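Side-chain contacts in Rho guanine nucleotide exchange factor 3 (Mus musculus, PDB 2Z0Q), which acts as a guanine nucleotide exchange factor for the small GTPases RhoA and RhoB, seen here as its DH-PH fragment: residues Val99-Leu102 with Pro103-Ser107; Glu186-Asn189 with Ile190-Ile194. All blocks are in the same frame, centred on the assembly; numbering follows the deposited sequence.

Contact 1: Val99-Leu102 with Pro103-Ser107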
loop_
_atom_site.group_PDB
_atom_site.type_symbol
_atom_site.label_atom_id
_atom_site.label_comp_id
_atom_site.label_asym_id
_atom_site.label_seq_id
_atom_site.Cartn_x
_atom_site.Cartn_y
_atom_site.Cartn_z
ATOM N N VAL A 99 23.358 -3.996 13.159
ATOM C CA VAL A 99 22.848 -4.867 14.206
ATOM C C VAL A 99 22.370 -4.066 15.434
ATOM O O VAL A 99 21.329 -4.364 16.007
ATOM C CB VAL A 99 23.901 -5.887 14.605
ATOM C CG1 VAL A 99 23.416 -6.669 15.880
ATOM C CG2 VAL A 99 24.083 -6.896 13.431
ATOM N N GLY A 100 23.110 -3.029 15.823
ATOM C CA GLY A 100 22.655 -2.239 16.966
ATOM C C GLY A 100 21.458 -1.349 16.691
ATOM O O GLY A 100 20.695 -0.997 17.603
ATOM N N TRP A 101 21.284 -0.946 15.437
ATOM C CA TRP A 101 20.175 -0.075 15.067
ATOM C C TRP A 101 18.856 -0.803 14.834
ATOM O O TRP A 101 17.805 -0.279 15.145
ATOM C CB TRP A 101 20.564 0.727 13.798
ATOM C CG TRP A 101 19.473 1.583 13.215
ATOM C CD1 TRP A 101 19.093 2.844 13.630
ATOM C CD2 TRP A 101 18.631 1.260 12.098
ATOM N NE1 TRP A 101 18.068 3.308 12.838
ATOM C CE2 TRP A 101 17.765 2.360 11.896
ATOM C CE3 TRP A 101 18.531 0.144 11.240
ATOM C CZ2 TRP A 101 16.796 2.383 10.866
ATOM C CZ3 TRP A 101 17.564 0.170 10.204
ATOM C CH2 TRP A 101 16.717 1.280 10.035
ATOM N N LEU A 102 18.921 -2.031 14.318
ATOM C CA LEU A 102 17.708 -2.797 14.029
ATOM C C LEU A 102 16.527 -2.795 15.014
ATOM O O LEU A 102 15.375 -2.766 14.587
ATOM C CB LEU A 102 18.068 -4.274 13.734
ATOM C CG LEU A 102 18.928 -4.474 12.511
ATOM C CD1 LEU A 102 19.162 -5.944 12.250
ATOM C CD2 LEU A 102 18.228 -3.791 11.357
ATOM N N PRO A 103 16.791 -2.884 16.313
ATOM C CA PRO A 103 15.696 -2.896 17.288
ATOM C C PRO A 103 14.734 -1.678 17.179
ATOM O O PRO A 103 13.577 -1.796 17.516
ATOM C CB PRO A 103 16.436 -2.933 18.624
ATOM C CG PRO A 103 17.635 -3.720 18.295
ATOM C CD PRO A 103 18.077 -3.126 16.995
ATOM N N CYS A 104 15.220 -0.545 16.668
ATOM C CA CYS A 104 14.356 0.619 16.567
ATOM C C CYS A 104 13.295 0.444 15.504
ATOM O O CYS A 104 12.318 1.190 15.472
ATOM C CB CYS A 104 15.171 1.893 16.324
ATOM S SG CYS A 104 15.574 2.198 14.645
ATOM N N LEU A 105 13.461 -0.563 14.644
ATOM C CA LEU A 105 12.461 -0.829 13.610
ATOM C C LEU A 105 11.156 -1.340 14.219
ATOM O O LEU A 105 10.172 -1.533 13.525
ATOM C CB LEU A 105 12.987 -1.842 12.584
ATOM C CG LEU A 105 14.038 -1.300 11.596
ATOM C CD1 LEU A 105 14.385 -2.353 10.606
ATOM C CD2 LEU A 105 13.519 -0.063 10.893
ATOM N N SER A 106 11.143 -1.571 15.534
ATOM C CA SER A 106 9.910 -2.016 16.155
ATOM C C SER A 106 8.803 -0.953 15.894
ATOM O O SER A 106 7.638 -1.288 15.839
ATOM C CB SER A 106 10.104 -2.219 17.668
ATOM O OG SER A 106 10.444 -1.017 18.313
ATOM N N SER A 107 9.179 0.311 15.743
ATOM C CA SER A 107 8.181 1.360 15.463
ATOM C C SER A 107 7.473 1.158 14.121
ATOM O O SER A 107 6.374 1.696 13.905
ATOM C CB SER A 107 8.832 2.733 15.489
ATOM O OG SER A 107 9.446 2.964 16.736
#
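Cys104 lays its sulfur over one face of the Trp101 indole, with SG 3.2 Å above the ring plane and displaced toward the rim. The nearest ring atom is NE1, 3.3 Å from Cys104 SG, and the sulfur sits 25° off the normal of the five-membered ring, a sulfur-aromatic contact. The thiol gets there because SG stands between the backbone N and the carbonyl carbon (chi1 84°), which brings it back over the indole. At the six-membered end of the indole, Leu105 approaches obliquely, its CD2 3.6 Å from Trp101 CH2. Leu105 CD1 also meets Leu102 CD2 at 4.2 Å, a slacker contact. The chain here leaves helix 95-101 through a 3-10 turn in the DH domain: Cys104 N donates to Trp101 O and Leu105 N to Leu102 O, both three residues back. Trp101 NE1 donates a hydrogen bond to Leu73 O of helix 67-84, which helps to hold the ring in its rotation. A leucine in place of Trp101 would probably leave Leu73 O without this donor and the Cys104 sulfur without an aromatic face to lie on. Away from this buried side packing is sparser: the CD of exposed Pro103 lies 3.5 Å from Leu102 CB, a closeness owed largely to the peptide link between them, and 3.4 Å from the O of exposed Gly100.

Contact 2: Glu186-Asn189 with Ile190-Ile194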
loop_
_atom_site.group_PDB
_atom_site.type_symbol
_atom_site.label_atom_id
_atom_site.label_comp_id
_atom_site.label_asym_id
_atom_site.label_seq_id
_atom_site.Cartn_x
_atom_site.Cartn_y
_atom_site.Cartn_z
ATOM N N GLU A 186 23.342 -11.558 9.859
ATOM C CA GLU A 186 22.422 -11.415 10.971
ATOM C C GLU A 186 21.361 -10.345 10.705
ATOM O O GLU A 186 20.180 -10.582 10.851
ATOM C CB GLU A 186 23.193 -11.116 12.264
ATOM C CG GLU A 186 22.289 -10.614 13.397
ATOM C CD GLU A 186 23.029 -10.314 14.729
ATOM O OE1 GLU A 186 24.264 -10.323 14.759
ATOM O OE2 GLU A 186 22.321 -10.051 15.761
ATOM N N ALA A 187 21.809 -9.159 10.275
ATOM C CA ALA A 187 20.892 -8.080 10.016
ATOM C C ALA A 187 19.861 -8.453 8.955
ATOM O O ALA A 187 18.689 -8.106 9.078
ATOM C CB ALA A 187 21.690 -6.819 9.585
ATOM N N ILE A 188 20.326 -9.105 7.904
ATOM C CA ILE A 188 19.424 -9.497 6.835
ATOM C C ILE A 188 18.375 -10.461 7.392
ATOM O O ILE A 188 17.174 -10.278 7.185
ATOM C CB ILE A 188 20.209 -10.169 5.695
ATOM C CG1 ILE A 188 21.075 -9.124 4.978
ATOM C CG2 ILE A 188 19.228 -10.805 4.693
ATOM C CD1 ILE A 188 22.182 -9.732 4.153
ATOM N N ASN A 189 18.812 -11.477 8.120
ATOM C CA ASN A 189 17.846 -12.468 8.678
ATOM C C ASN A 189 16.837 -11.835 9.600
ATOM O O ASN A 189 15.625 -12.145 9.561
ATOM C CB ASN A 189 18.553 -13.550 9.488
ATOM C CG ASN A 189 17.652 -14.749 9.765
ATOM O OD1 ASN A 189 17.448 -15.576 8.880
ATOM N ND2 ASN A 189 17.082 -14.836 10.986
ATOM N N ILE A 190 17.313 -10.958 10.461
ATOM C CA ILE A 190 16.411 -10.315 11.411
ATOM C C ILE A 190 15.352 -9.447 10.688
ATOM O O ILE A 190 14.173 -9.493 11.025
ATOM C CB ILE A 190 17.198 -9.445 12.382
ATOM C CG1 ILE A 190 18.126 -10.334 13.210
ATOM C CG2 ILE A 190 16.232 -8.622 13.273
ATOM C CD1 ILE A 190 17.448 -11.405 14.055
ATOM N N ILE A 191 15.783 -8.678 9.694
ATOM C CA ILE A 191 14.846 -7.834 8.963
ATOM C C ILE A 191 13.890 -8.718 8.150
ATOM O O ILE A 191 12.715 -8.389 8.030
ATOM C CB ILE A 191 15.605 -6.805 8.067
ATOM C CG1 ILE A 191 16.289 -5.782 8.977
ATOM C CG2 ILE A 191 14.624 -5.998 7.185
ATOM C CD1 ILE A 191 17.316 -4.925 8.220
ATOM N N GLN A 192 14.372 -9.834 7.611
ATOM C CA GLN A 192 13.433 -10.689 6.893
ATOM C C GLN A 192 12.301 -11.126 7.824
ATOM O O GLN A 192 11.126 -11.192 7.403
ATOM C CB GLN A 192 14.133 -11.903 6.317
ATOM C CG GLN A 192 15.059 -11.516 5.158
ATOM C CD GLN A 192 15.858 -12.686 4.660
ATOM O OE1 GLN A 192 16.585 -13.310 5.433
ATOM N NE2 GLN A 192 15.717 -13.005 3.372
ATOM N N GLY A 193 12.658 -11.421 9.073
ATOM C CA GLY A 193 11.664 -11.811 10.058
ATOM C C GLY A 193 10.684 -10.688 10.410
ATOM O O GLY A 193 9.488 -10.916 10.599
ATOM N N ILE A 194 11.191 -9.471 10.490
ATOM C CA ILE A 194 10.396 -8.309 10.832
ATOM C C ILE A 194 9.396 -8.047 9.699
ATOM O O ILE A 194 8.207 -7.828 9.942
ATOM C CB ILE A 194 11.311 -7.047 11.028
ATOM C CG1 ILE A 194 12.089 -7.176 12.349
ATOM C CG2 ILE A 194 10.466 -5.759 11.113
ATOM C CD1 ILE A 194 13.254 -6.201 12.499
#
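Gln192 reaches back along its helix to Ile188, one turn earlier, and the two side chains lie alongside each other, pointing the same way. Followed outward, Gln192 CB stands 3.6 Å from both Ile188 O and Asn189 O. CG comes closer, 3.2 Å from Ile188 O, because it lies anti to the carbonyl carbon and beside the backbone N (chi1 -70°), the N that itself donates to that same oxygen. CD is still near Ile188 O, at 3.7 Å, and draws level with the methyl CG2 of Ile188. At the tip, OE1 is 3.7 Å from Ile188 CG2 and about equally near Asn189 CA and Ile188 O. Beyond the segments, Gln192 and Ile188 both touch Arg168 of helix 155-172.

Ile190 repeats the theme on Glu186, with less side-chain contact. Its CG1 lies 3.1 Å from Glu186 O, while Glu186 CG, anti to its own N (chi1 166°), runs beside that branch at 4.2 Å from Ile190 CG1. The carboxylate extends toward Val99. Ile191 is buried and folds its CG1 branch over the backbone of Ala187, with CG1 3.3 Å from Ala187 O and CD1 a little farther off. Each of these carbonyls also accepts a backbone N-H from the residue four further on.

Ala187 and Ile188 meet Leu167 of helix 155-172. Regular i to i+4 bonding, with buried Ala187, Ile188 and Ile191 facing the bundle, Glu186 and Asn189 exposed, and Ile190 at the margin touching Leu102, marks an amphipathic alpha-helix, here the long helix 180-213 that runs from the helical DH bundle toward the PH domain.

Contacts 1 and 2 lie about 10 Å apart between centres and meet directly through Leu102, whose CD2 is 3.5 Å from Ile191 CD1 and whose CD1 packs on Ala187 and Ile190. Thus the turn after helix 95-101 is packed against helix 180-213 within the DH domain. Both contacts are partly buried, each with an apolar inner side and an exposed outer one. The residues of contact 1 sit between helix 67-84, met by Trp101 and Cys104, and helix 180-213, met by Leu102; their contact depends on an aromatic ring, a sulfur and a 3-10 turn. Contact 2 stays within one regular alpha-helix, backed by helix 155-172, and its side chains rest mainly on backbone carbonyls.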